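Local coordinates for protein RNA-directed RNA polymerase (Infectious pancreatic necrosis virus, PDB 3ZED) that probably acts as an RNA-dependent RNA polymerase, joining ribonucleoside triphosphates into RNA, both free and covalently linked to the viral genome, at residues I225-T228 with T233-S236. Residues are numbered along the deposited sequence; the frame is centred on the assembly and turned at random.
Sequences INYT and TDKS
D234 and N226 bury the largest areas in this small antiparallel beta hairpin, in which strands 225-226 and 235-236 are joined by a short loop at the surface of the polymerase. N226 pairs with K235 through two backbone bonds: its N donates to K235 O at 2.8 Å, and K235 N returns a bond to N226 O at 3.0 Å. One residue further from the turn, I225 and S236 form the non-hydrogen-bonded pair, with I225 CG1 lying 4.0 Å from S236 OG.

Beyond N226 the regular pairing stops and the carboxylate of D234 takes over. With CG anti to the carbonyl carbon (chi1 -81°), the group reaches across to the other arm of the turn, where D234 OD1 accepts from T228 N at 2.8 Å and from T228 OG1 at 3.1 Å. The two donors arrive on the syn side but from opposite faces of the carboxylate plane, so a single residue grips this oxygen from both faces. OD2 is bound by the backbone N of G229 in the loop, and both carboxylate oxygens thus help tie the turn together. These donors would probably favour the charged form of D234.

The CB of Y227 points away from 233-236, yet its ring flanks the D234 carboxylate and also packs on Q82 and M83 of helix 81-85, while Y227 OH is hydrogen-bonded to D86 OD2; I225 also rests on M83. That fastens the hairpin to the neighbouring helix, within the palm-family region of the chain but away from the potassium and predicted GTP sites. The D234 carboxylate is turned 26° from the plane of the Y227 ring, and its OD2 approaches obliquely, 3.3 Å from Y227 CD1. On the backbone, D234 CA adds a C-H...O contact to N226 O at 3.3 Å, on the same oxygen that accepts from K235 N.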
loop_
_atom_site.group_PDB
_atom_site.type_symbol
_atom_site.label_atom_id
_atom_site.label_comp_id
_atom_site.label_asym_id
_atom_site.label_seq_id
_atom_site.Cartn_x
_atom_site.Cartn_y
_atom_site.Cartn_z
ATOM N N ILE B 225 -8.520 -18.824 -14.976
ATOM C CA ILE B 225 -9.818 -18.440 -15.509
ATOM C C ILE B 225 -10.544 -19.709 -15.898
ATOM O O ILE B 225 -10.080 -20.483 -16.739
ATOM C CB ILE B 225 -9.780 -17.427 -16.693
ATOM C CG1 ILE B 225 -9.097 -16.105 -16.314
ATOM C CG2 ILE B 225 -11.216 -17.169 -17.220
ATOM C CD1 ILE B 225 -8.480 -15.423 -17.487
ATOM N N ASN B 226 -11.690 -19.910 -15.288
ATOM C CA ASN B 226 -12.542 -21.042 -15.575
ATOM C C ASN B 226 -13.804 -20.483 -16.232
ATOM O O ASN B 226 -14.710 -20.049 -15.519
ATOM C CB ASN B 226 -12.810 -21.827 -14.270
ATOM C CG ASN B 226 -13.815 -22.962 -14.349
ATOM O OD1 ASN B 226 -14.220 -23.439 -15.431
ATOM N ND2 ASN B 226 -14.223 -23.431 -13.177
ATOM N N TYR B 227 -13.821 -20.412 -17.590
ATOM C CA TYR B 227 -14.968 -19.880 -18.336
ATOM C C TYR B 227 -15.521 -20.889 -19.352
ATOM O O TYR B 227 -14.762 -21.480 -20.123
ATOM C CB TYR B 227 -14.626 -18.551 -19.054
ATOM C CG TYR B 227 -15.842 -17.814 -19.592
ATOM C CD1 TYR B 227 -16.613 -17.005 -18.765
ATOM C CD2 TYR B 227 -16.244 -17.963 -20.919
ATOM C CE1 TYR B 227 -17.752 -16.355 -19.242
ATOM C CE2 TYR B 227 -17.380 -17.316 -21.408
ATOM C CZ TYR B 227 -18.127 -16.506 -20.566
ATOM O OH TYR B 227 -19.243 -15.854 -21.028
ATOM N N THR B 228 -16.854 -21.060 -19.347
ATOM C CA THR B 228 -17.624 -21.909 -20.287
ATOM C C THR B 228 -18.943 -21.222 -20.671
ATOM O O THR B 228 -19.443 -21.422 -21.774
ATOM C CB THR B 228 -17.942 -23.313 -19.711
ATOM O OG1 THR B 228 -18.679 -23.183 -18.492
ATOM C CG2 THR B 228 -16.706 -24.172 -19.498
ATOM N N THR B 233 -20.756 -22.530 -12.395
ATOM C CA THR B 233 -19.378 -23.037 -12.315
ATOM C C THR B 233 -18.291 -21.978 -12.638
ATOM O O THR B 233 -17.187 -22.050 -12.072
ATOM C CB THR B 233 -19.186 -24.234 -13.246
ATOM O OG1 THR B 233 -19.276 -23.806 -14.607
ATOM C CG2 THR B 233 -20.164 -25.382 -12.963
ATOM N N ASP B 234 -18.566 -21.060 -13.595
ATOM C CA ASP B 234 -17.620 -20.038 -14.046
ATOM C C ASP B 234 -17.038 -19.224 -12.892
ATOM O O ASP B 234 -17.770 -18.788 -11.993
ATOM C CB ASP B 234 -18.262 -19.114 -15.081
ATOM C CG ASP B 234 -18.292 -19.673 -16.494
ATOM O OD1 ASP B 234 -17.734 -20.787 -16.716
ATOM O OD2 ASP B 234 -18.841 -18.991 -17.388
ATOM N N LYS B 235 -15.691 -19.090 -12.893
ATOM C CA LYS B 235 -14.938 -18.382 -11.856
ATOM C C LYS B 235 -13.517 -18.030 -12.284
ATOM O O LYS B 235 -12.850 -18.806 -12.963
ATOM C CB LYS B 235 -14.862 -19.226 -10.571
ATOM C CG LYS B 235 -14.583 -18.378 -9.330
ATOM C CD LYS B 235 -14.262 -19.220 -8.114
ATOM C CE LYS B 235 -13.952 -18.352 -6.924
ATOM N NZ LYS B 235 -13.574 -19.163 -5.742
ATOM N N SER B 236 -13.044 -16.871 -11.830
ATOM C CA SER B 236 -11.668 -16.410 -12.001
ATOM C C SER B 236 -11.040 -16.406 -10.634
ATOM O O SER B 236 -11.623 -15.838 -9.715
ATOM C CB SER B 236 -11.609 -15.027 -12.647
ATOM O OG SER B 236 -10.267 -14.596 -12.825
#